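Local coordinates for thiamine-binding periplasmic protein (Escherichia coli, PDB 2QRY) that binds thiamine, thiamine phosphate and thiamine diphosphate with high affinity in the periplasm as part of an ABC transporter that imports thiamine, at residues N153-Q159 / E211-L216; L171-Q175 / W320-W324. All coordinates share one frame; numbering follows the deposited sequence.

Contact 1: N153-Q159 / E211-L216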
loop_
_atom_site.group_PDB
_atom_site.type_symbol
_atom_site.label_atom_id
_atom_site.label_comp_id
_atom_site.label_asym_id
_atom_site.label_seq_id
_atom_site.Cartn_x
_atom_site.Cartn_y
_atom_site.Cartn_z
ATOM N N ASN A 153 13.349 -10.972 -22.202
ATOM C CA ASN A 153 13.220 -9.520 -22.251
ATOM C C ASN A 153 11.852 -9.054 -21.751
ATOM O O ASN A 153 11.086 -8.428 -22.489
ATOM C CB ASN A 153 13.441 -9.003 -23.673
ATOM C CG ASN A 153 14.889 -9.114 -24.114
ATOM O OD1 ASN A 153 15.792 -8.577 -23.467
ATOM N ND2 ASN A 153 15.117 -9.810 -25.224
ATOM N N TRP A 154 11.544 -9.368 -20.497
ATOM C CA TRP A 154 10.277 -8.954 -19.918
ATOM C C TRP A 154 10.320 -7.449 -19.665
ATOM O O TRP A 154 11.347 -6.913 -19.261
ATOM C CB TRP A 154 10.020 -9.676 -18.594
ATOM C CG TRP A 154 9.827 -11.144 -18.716
ATOM C CD1 TRP A 154 9.003 -11.795 -19.588
ATOM C CD2 TRP A 154 10.452 -12.156 -17.917
ATOM N NE1 TRP A 154 9.077 -13.154 -19.383
ATOM C CE2 TRP A 154 9.959 -13.401 -18.362
ATOM C CE3 TRP A 154 11.381 -12.129 -16.870
ATOM C CZ2 TRP A 154 10.363 -14.613 -17.795
ATOM C CZ3 TRP A 154 11.785 -13.332 -16.306
ATOM C CH2 TRP A 154 11.274 -14.559 -16.772
ATOM N N ARG A 155 9.204 -6.777 -19.916
ATOM C CA ARG A 155 9.112 -5.339 -19.697
ATOM C C ARG A 155 8.505 -5.156 -18.307
ATOM O O ARG A 155 7.468 -5.737 -17.991
ATOM C CB ARG A 155 8.188 -4.693 -20.732
ATOM C CG ARG A 155 8.281 -5.276 -22.129
ATOM C CD ARG A 155 9.459 -4.734 -22.904
ATOM N NE ARG A 155 9.394 -3.283 -23.062
ATOM C CZ ARG A 155 8.323 -2.620 -23.491
ATOM N NH1 ARG A 155 7.211 -3.277 -23.808
ATOM N NH2 ARG A 155 8.370 -1.297 -23.606
ATOM N N VAL A 156 9.143 -4.337 -17.484
ATOM C CA VAL A 156 8.657 -4.104 -16.136
ATOM C C VAL A 156 8.452 -2.630 -15.812
ATOM O O VAL A 156 9.183 -1.773 -16.291
ATOM C CB VAL A 156 9.637 -4.702 -15.101
ATOM C CG1 VAL A 156 9.285 -4.239 -13.706
ATOM C CG2 VAL A 156 9.590 -6.215 -15.165
ATOM N N ILE A 157 7.435 -2.355 -15.003
ATOM C CA ILE A 157 7.142 -1.002 -14.545
ATOM C C ILE A 157 6.877 -1.074 -13.036
ATOM O O ILE A 157 6.205 -1.989 -12.564
ATOM C CB ILE A 157 5.898 -0.404 -15.262
ATOM C CG1 ILE A 157 6.268 -0.019 -16.699
ATOM C CG2 ILE A 157 5.401 0.834 -14.523
ATOM C CD1 ILE A 157 5.113 0.513 -17.526
ATOM N N TYR A 158 7.421 -0.134 -12.275
ATOM C CA TYR A 158 7.180 -0.124 -10.834
ATOM C C TYR A 158 7.187 1.305 -10.308
ATOM O O TYR A 158 7.384 2.245 -11.078
ATOM C CB TYR A 158 8.209 -1.002 -10.104
ATOM C CG TYR A 158 9.639 -0.524 -10.205
ATOM C CD1 TYR A 158 10.167 0.362 -9.269
ATOM C CD2 TYR A 158 10.463 -0.949 -11.248
ATOM C CE1 TYR A 158 11.482 0.814 -9.367
ATOM C CE2 TYR A 158 11.778 -0.499 -11.352
ATOM C CZ TYR A 158 12.277 0.379 -10.412
ATOM O OH TYR A 158 13.569 0.834 -10.521
ATOM N N GLN A 159 6.962 1.474 -9.008
ATOM C CA GLN A 159 6.904 2.810 -8.416
ATOM C C GLN A 159 8.145 3.270 -7.666
ATOM O O GLN A 159 8.953 2.467 -7.198
ATOM C CB GLN A 159 5.701 2.925 -7.473
ATOM C CG GLN A 159 4.384 2.427 -8.049
ATOM C CD GLN A 159 4.333 0.918 -8.126
ATOM O OE1 GLN A 159 4.792 0.230 -7.224
ATOM N NE2 GLN A 159 3.765 0.395 -9.200
ATOM N N GLU A 211 2.009 -1.137 -21.976
ATOM C CA GLU A 211 3.378 -0.637 -21.968
ATOM C C GLU A 211 4.400 -1.529 -21.268
ATOM O O GLU A 211 5.603 -1.265 -21.335
ATOM C CB GLU A 211 3.415 0.777 -21.392
ATOM C CG GLU A 211 2.454 1.712 -22.114
ATOM C CD GLU A 211 2.987 3.125 -22.277
ATOM O OE1 GLU A 211 2.204 4.000 -22.712
ATOM O OE2 GLU A 211 4.181 3.363 -21.985
ATOM N N SER A 212 3.938 -2.586 -20.609
ATOM C CA SER A 212 4.862 -3.505 -19.952
ATOM C C SER A 212 4.245 -4.891 -19.772
ATOM O O SER A 212 3.027 -5.047 -19.782
ATOM C CB SER A 212 5.329 -2.943 -18.594
ATOM O OG SER A 212 4.319 -3.011 -17.607
ATOM N N ASP A 213 5.103 -5.896 -19.621
ATOM C CA ASP A 213 4.659 -7.270 -19.433
ATOM C C ASP A 213 4.287 -7.494 -17.976
ATOM O O ASP A 213 3.440 -8.330 -17.664
ATOM C CB ASP A 213 5.770 -8.243 -19.831
ATOM C CG ASP A 213 6.147 -8.133 -21.300
ATOM O OD1 ASP A 213 5.260 -8.322 -22.154
ATOM O OD2 ASP A 213 7.332 -7.864 -21.601
ATOM N N LEU A 214 4.926 -6.735 -17.089
ATOM C CA LEU A 214 4.675 -6.843 -15.657
ATOM C C LEU A 214 4.712 -5.482 -14.964
ATOM O O LEU A 214 5.380 -4.556 -15.433
ATOM C CB LEU A 214 5.733 -7.745 -15.016
ATOM C CG LEU A 214 5.889 -9.172 -15.544
ATOM C CD1 LEU A 214 7.356 -9.467 -15.815
ATOM C CD2 LEU A 214 5.323 -10.147 -14.532
ATOM N N VAL A 215 3.979 -5.377 -13.852
ATOM C CA VAL A 215 3.941 -4.170 -13.016
ATOM C C VAL A 215 3.886 -4.574 -11.559
ATOM O O VAL A 215 3.177 -5.523 -11.202
ATOM C CB VAL A 215 2.687 -3.289 -13.211
ATOM C CG1 VAL A 215 2.941 -2.250 -14.269
ATOM C CG2 VAL A 215 1.471 -4.158 -13.520
ATOM N N LEU A 216 4.613 -3.855 -10.711
ATOM C CA LEU A 216 4.562 -4.164 -9.294
ATOM C C LEU A 216 3.194 -3.732 -8.771
ATOM O O LEU A 216 2.808 -2.576 -8.917
ATOM C CB LEU A 216 5.638 -3.424 -8.515
ATOM C CG LEU A 216 5.529 -3.934 -7.081
ATOM C CD1 LEU A 216 6.841 -4.554 -6.685
ATOM C CD2 LEU A 216 5.098 -2.826 -6.137
#

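Contact 2: L171-Q175 / W320-W324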
loop_
_atom_site.group_PDB
_atom_site.type_symbol
_atom_site.label_atom_id
_atom_site.label_comp_id
_atom_site.label_asym_id
_atom_site.label_seq_id
_atom_site.Cartn_x
_atom_site.Cartn_y
_atom_site.Cartn_z
ATOM N N LEU A 171 11.400 -2.076 -2.993
ATOM C CA LEU A 171 12.764 -1.785 -2.566
ATOM C C LEU A 171 13.161 -2.724 -1.431
ATOM O O LEU A 171 14.245 -3.301 -1.453
ATOM C CB LEU A 171 12.902 -0.337 -2.076
ATOM C CG LEU A 171 14.288 0.016 -1.509
ATOM C CD1 LEU A 171 15.200 0.520 -2.626
ATOM C CD2 LEU A 171 14.154 1.089 -0.430
ATOM N N LEU A 172 12.271 -2.896 -0.455
ATOM C CA LEU A 172 12.570 -3.753 0.690
ATOM C C LEU A 172 12.532 -5.230 0.319
ATOM O O LEU A 172 13.301 -6.038 0.850
ATOM C CB LEU A 172 11.597 -3.451 1.830
ATOM C CG LEU A 172 11.578 -1.960 2.204
ATOM C CD1 LEU A 172 10.433 -1.674 3.158
ATOM C CD2 LEU A 172 12.918 -1.556 2.810
ATOM N N TRP A 173 11.649 -5.571 -0.610
ATOM C CA TRP A 173 11.512 -6.942 -1.073
ATOM C C TRP A 173 12.823 -7.377 -1.712
ATOM O O TRP A 173 13.333 -8.463 -1.434
ATOM C CB TRP A 173 10.374 -7.026 -2.079
ATOM C CG TRP A 173 10.008 -8.412 -2.483
ATOM C CD1 TRP A 173 10.331 -9.576 -1.841
ATOM C CD2 TRP A 173 9.142 -8.778 -3.566
ATOM N NE1 TRP A 173 9.710 -10.645 -2.456
ATOM C CE2 TRP A 173 8.975 -10.180 -3.517
ATOM C CE3 TRP A 173 8.488 -8.055 -4.574
ATOM C CZ2 TRP A 173 8.178 -10.872 -4.436
ATOM C CZ3 TRP A 173 7.697 -8.744 -5.490
ATOM C CH2 TRP A 173 7.551 -10.138 -5.412
HETATM N N MSE A 174 13.365 -6.522 -2.570
HETATM C CA MSE A 174 14.635 -6.801 -3.224
HETATM C C MSE A 174 15.752 -6.911 -2.175
HETATM O O MSE A 174 16.649 -7.750 -2.291
HETATM C CB MSE A 174 14.973 -5.678 -4.203
HETATM C CG MSE A 174 14.145 -5.663 -5.480
HETATM SE SE MSE A 174 14.804 -6.937 -6.783
HETATM C CE MSE A 174 16.255 -5.885 -7.532
ATOM N N GLN A 175 15.696 -6.055 -1.160
ATOM C CA GLN A 175 16.704 -6.054 -0.103
ATOM C C GLN A 175 16.696 -7.389 0.656
ATOM O O GLN A 175 17.748 -7.931 1.001
ATOM C CB GLN A 175 16.444 -4.898 0.868
ATOM C CG GLN A 175 17.539 -4.710 1.886
ATOM C CD GLN A 175 18.842 -4.257 1.259
ATOM O OE1 GLN A 175 19.913 -4.536 1.781
ATOM N NE2 GLN A 175 18.755 -3.540 0.142
ATOM N N TRP A 320 19.440 2.624 1.279
ATOM C CA TRP A 320 18.970 1.659 0.286
ATOM C C TRP A 320 18.364 2.355 -0.919
ATOM O O TRP A 320 18.512 1.892 -2.048
ATOM C CB TRP A 320 17.953 0.690 0.898
ATOM C CG TRP A 320 18.577 -0.263 1.863
ATOM C CD1 TRP A 320 19.891 -0.634 1.913
ATOM C CD2 TRP A 320 17.913 -1.001 2.896
ATOM N NE1 TRP A 320 20.089 -1.556 2.910
ATOM C CE2 TRP A 320 18.891 -1.801 3.530
ATOM C CE3 TRP A 320 16.589 -1.068 3.346
ATOM C CZ2 TRP A 320 18.586 -2.658 4.592
ATOM C CZ3 TRP A 320 16.285 -1.921 4.401
ATOM C CH2 TRP A 320 17.282 -2.704 5.011
ATOM N N ILE A 321 17.679 3.462 -0.675
ATOM C CA ILE A 321 17.084 4.229 -1.754
ATOM C C ILE A 321 18.189 4.907 -2.573
ATOM O O ILE A 321 18.126 4.961 -3.805
ATOM C CB ILE A 321 16.112 5.283 -1.196
ATOM C CG1 ILE A 321 14.789 4.592 -0.837
ATOM C CG2 ILE A 321 15.909 6.409 -2.206
ATOM C CD1 ILE A 321 13.791 5.464 -0.112
ATOM N N SER A 322 19.206 5.407 -1.877
ATOM C CA SER A 322 20.325 6.072 -2.527
ATOM C C SER A 322 21.028 5.108 -3.478
ATOM O O SER A 322 21.399 5.472 -4.589
ATOM C CB SER A 322 21.312 6.580 -1.472
ATOM O OG SER A 322 22.397 7.248 -2.081
ATOM N N GLU A 323 21.205 3.871 -3.034
ATOM C CA GLU A 323 21.849 2.858 -3.854
ATOM C C GLU A 323 20.953 2.522 -5.035
ATOM O O GLU A 323 21.424 2.414 -6.168
ATOM C CB GLU A 323 22.120 1.615 -3.012
ATOM C CG GLU A 323 23.147 1.878 -1.918
ATOM C CD GLU A 323 23.198 0.786 -0.867
ATOM O OE1 GLU A 323 23.390 -0.397 -1.240
ATOM O OE2 GLU A 323 23.053 1.113 0.335
ATOM N N TRP A 324 19.658 2.370 -4.765
ATOM C CA TRP A 324 18.681 2.064 -5.801
ATOM C C TRP A 324 18.707 3.071 -6.951
ATOM O O TRP A 324 18.840 2.684 -8.115
ATOM C CB TRP A 324 17.264 2.037 -5.217
ATOM C CG TRP A 324 16.184 2.156 -6.271
ATOM C CD1 TRP A 324 15.776 1.190 -7.143
ATOM C CD2 TRP A 324 15.438 3.339 -6.606
ATOM N NE1 TRP A 324 14.826 1.697 -8.004
ATOM C CE2 TRP A 324 14.605 3.015 -7.695
ATOM C CE3 TRP A 324 15.400 4.641 -6.089
ATOM C CZ2 TRP A 324 13.740 3.947 -8.282
ATOM C CZ3 TRP A 324 14.536 5.572 -6.674
ATOM C CH2 TRP A 324 13.721 5.220 -7.757
#

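Contact 1: N153-Q159 / E211-L216
The backbone oxygen of Glu211 lies over one face of the Arg155 guanidinium group, 3.6 Å from NH1, and Leu214 CD1 lies 3.9 Å from Trp154 CB and approaches the indole beyond it obliquely. Trp154 and Arg155 lead into a parallel strand pair in the alpha/beta lobe of this periplasmic solute-binding fold, where strand 156-159 runs between strands 193-197 and 214-218. Val156 and Leu214 are bridged neighbours with their side chains on one sheet face; Ile157 and Val215 occupy the other, lying side by side with Ile157 CB 3.6 Å from Val215 CG1, under helix 200-208. The backbone ladder runs from Leu214 N to Arg155 O, then Ile157 N to Leu214 O, then Leu216 N to Ile157 O. Leu214 O is gripped twice: Ile157 N reaches it from one face of its carbonyl plane and Ser212 OG, 2.9 Å away, from the opposite face. The Ser212 hydroxyl gets there because OG sits between the backbone N and the carbonyl carbon (chi1 74°), beside Ile157 CD1. At the end nearer the thiamine site, beside Ser164, the Gln159 chain bends at chi2 (74°). Its OE1, buried and without a polar partner in the model, lies 3.3 Å from Leu216 CD2, while NE2 donates to Leu216 O at 3.1 Å, with that oxygen 18° out of the amide plane.

Contact 2: L171-Q175 / W320-W324
Two helices cross at nearly a right angle (91°) where Leu171, Leu172 and Gln175 of helix 165-178 meet Trp320, Ile321 and Trp324 of helix 310-328, close to the C-terminus. The axes stay 11.1 Å apart, a wide separation bridged mainly by the tryptophan, glutamine and leucine side chains. Gln175 lies flat on the Trp320 indole: its amide is stacked on the ring with the two planes 15° apart, and CD comes within 3.3 Å of Trp320 CE2, offset toward the rim. CG continues the contact over the six-membered ring as a CH-pi interaction, 3.5 Å from the centroid and almost on the ring normal. The side chain reaches this place with CG anti to the backbone N (chi1 -172°) and a bend at chi2 that turns the amide over the indole. OE1 is near NE1 of Trp320, but the angle is too poor for a hydrogen bond, so the amide meets the indole by stacking and not through that N-H. Leu172 CD2 approaches the same indole at its edge, near the ring plane and 3.7 Å from Trp320 CZ3, and Phe308 also packs against this tryptophan. In the alpha/beta lobe, helix 165-178 follows strand 156-159, and helix 310-328 crosses helix 165-178. Leu171 points into that second helix and divides its branches: CD2 rests 3.6 Å from Ile321 CG1 and also touches Trp320 CB, whereas CD1 lies 3.6 Å from Trp324 CB and equally near the backbone oxygen of Trp320. That oxygen also accepts the helical bond from Trp324 N, at 3.0 Å. The Trp324 ring packs edge-to-face with Trp186 of helix 182-190.

The two contacts lie in the same lobe, their centres about 18 Å apart: the parallel strands of contact 1, and the crossing of helix 165-178 with the C-terminal helix 310-328 in contact 2. Along the chain their segments alternate, 153-159, 171-175, 211-216 and 320-324. Leu170 packs on Tyr158 and Leu216, and a probable hydrogen bond, Tyr158 OH to Trp324 NE1 at 2.9 Å, joins the contacts directly. The connection from strand to helix ends at Ser164, and Thr165 opens the helix; both bind thiamine. The Gln159 side chain of contact 1 lies about 5 Å from the bound thiamin phosphate, whereas contact 2 is more remote, about 12 Å away at the Ile321 side chain.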